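Local coordinates for kinesin-like protein Nod (Drosophila melanogaster, PDB 3DC4) that hydrolyses ATP in its kinesin motor domain and binds microtubules, serving the meiotic segregation of chromosomes that have not undergone exchange, at residues I285-S290 against S299-S304. Residues are numbered along the deposited sequence; the frame is centred on the assembly and turned at random.
Sequences IPYRDS and SLTAQS
The ring of Y287 meets L300 at its edge, where L300 O lies near the ring plane, beside the hydroxyl on its CE2 side; over the centre of one face sits CG2 of I285, 3.4 Å above the plane. A single short hydrogen bond carries the contact: Y287 OH donates to L300 O at 2.6 Å, with a C=O...donor angle of 153° and the hydroxyl tilted 26° from the carbonyl plane. The first torsion of Y287 (chi1 -72°) sets CG beside the backbone N, and from there the long side chain brings OH to L300 O, although the CA atoms of Y287 and L300 stand 8.8 Å apart. CE2 of the ring also touches CB of L300 at 3.8 Å, the two side chains running past each other in opposite directions, while T301 CG2 lies 4.1 Å from Y287 OH. A phenylalanine in place of Y287 could keep the ring against I285 and L300 but would probably leave the L300 carbonyl without this donor. Beyond the contact, T301 OG1 and S304 OG are hydrogen-bonded at 3.0 Å, joining two side chains of the same loop. At the other end, P286 centres an inverse gamma turn, and the backbone carbonyl of Y287 accepts hydrogen bonds from the hydroxyls of T293 and T294, while D289 forms a salt bridge with K273 of helix 267-279. The tyrosine thus ties the loop before helix 291-295 to the loop after it, which leads into strand 305-312 of the central sheet of the P-loop kinesin motor domain, away from the ADP pocket.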
# COMPACT_ATOMS: atom_id res chain seq x y z
N ILE A 285 9.86 3.70 19.15
CA ILE A 285 8.93 3.90 18.04
C ILE A 285 7.50 3.54 18.43
O ILE A 285 7.25 2.44 18.92
CB ILE A 285 9.36 3.06 16.82
CG1 ILE A 285 10.83 3.32 16.51
CG2 ILE A 285 8.49 3.41 15.62
CD1 ILE A 285 11.39 2.44 15.42
N PRO A 286 6.55 4.46 18.20
CA PRO A 286 5.14 4.25 18.53
C PRO A 286 4.42 3.24 17.63
O PRO A 286 3.36 3.54 17.09
CB PRO A 286 4.55 5.65 18.43
CG PRO A 286 5.34 6.24 17.30
CD PRO A 286 6.76 5.80 17.62
N TYR A 287 5.00 2.06 17.49
CA TYR A 287 4.39 1.02 16.66
C TYR A 287 3.01 0.62 17.18
O TYR A 287 2.09 0.40 16.39
CB TYR A 287 5.30 -0.22 16.61
CG TYR A 287 6.56 -0.04 15.79
CD1 TYR A 287 7.82 -0.25 16.36
CD2 TYR A 287 6.50 0.32 14.44
CE1 TYR A 287 8.98 -0.10 15.61
CE2 TYR A 287 7.66 0.47 13.68
CZ TYR A 287 8.89 0.26 14.27
OH TYR A 287 10.04 0.41 13.53
N ARG A 288 2.87 0.53 18.50
CA ARG A 288 1.60 0.13 19.09
C ARG A 288 0.52 1.22 19.11
O ARG A 288 -0.56 1.01 19.66
CB ARG A 288 1.82 -0.42 20.50
CG ARG A 288 2.55 -1.75 20.50
CD ARG A 288 2.42 -2.46 21.84
NE ARG A 288 2.92 -3.84 21.77
CZ ARG A 288 2.77 -4.73 22.74
NH1 ARG A 288 2.13 -4.41 23.86
NH2 ARG A 288 3.26 -5.96 22.59
N ASP A 289 0.82 2.36 18.50
CA ASP A 289 -0.15 3.44 18.44
C ASP A 289 -1.38 3.01 17.63
O ASP A 289 -2.46 3.58 17.78
CB ASP A 289 0.48 4.69 17.81
CG ASP A 289 0.92 5.70 18.85
OD1 ASP A 289 1.14 5.30 20.01
OD2 ASP A 289 1.06 6.90 18.52
N SER A 290 -1.21 2.00 16.79
CA SER A 290 -2.31 1.48 15.98
C SER A 290 -2.01 0.07 15.50
O SER A 290 -0.85 -0.34 15.44
CB SER A 290 -2.56 2.36 14.75
OG SER A 290 -1.54 2.16 13.78
N SER A 299 8.07 -4.12 8.64
CA SER A 299 8.31 -3.45 7.37
C SER A 299 8.62 -1.97 7.53
O SER A 299 9.11 -1.33 6.61
CB SER A 299 7.11 -3.66 6.44
OG SER A 299 6.98 -5.03 6.12
N LEU A 300 8.32 -1.43 8.71
CA LEU A 300 8.57 -0.03 9.01
C LEU A 300 9.89 0.10 9.76
O LEU A 300 9.94 0.58 10.89
CB LEU A 300 7.43 0.54 9.85
CG LEU A 300 6.08 0.63 9.13
CD1 LEU A 300 5.00 1.11 10.08
CD2 LEU A 300 6.21 1.58 7.94
N THR A 301 10.96 -0.35 9.12
CA THR A 301 12.29 -0.33 9.71
C THR A 301 13.31 0.34 8.80
O THR A 301 12.99 0.75 7.69
CB THR A 301 12.76 -1.76 10.02
OG1 THR A 301 12.58 -2.57 8.85
CG2 THR A 301 11.95 -2.35 11.16
N ALA A 302 14.53 0.46 9.29
CA ALA A 302 15.60 1.09 8.53
C ALA A 302 15.77 0.46 7.16
O ALA A 302 15.63 -0.75 6.99
CB ALA A 302 16.92 1.00 9.30
N GLN A 303 16.09 1.30 6.18
CA GLN A 303 16.30 0.87 4.81
C GLN A 303 15.13 -0.01 4.38
O GLN A 303 15.31 -0.97 3.63
CB GLN A 303 17.38 -0.21 4.75
CG GLN A 303 18.76 0.29 5.19
CD GLN A 303 19.87 -0.68 4.83
OE1 GLN A 303 19.91 -1.80 5.33
NE2 GLN A 303 20.77 -0.24 3.97
N SER A 304 13.92 0.34 4.80
CA SER A 304 12.68 -0.15 4.21
C SER A 304 12.10 0.95 3.32
O SER A 304 12.51 2.11 3.42
CB SER A 304 11.69 -0.55 5.29
OG SER A 304 12.16 -1.71 5.96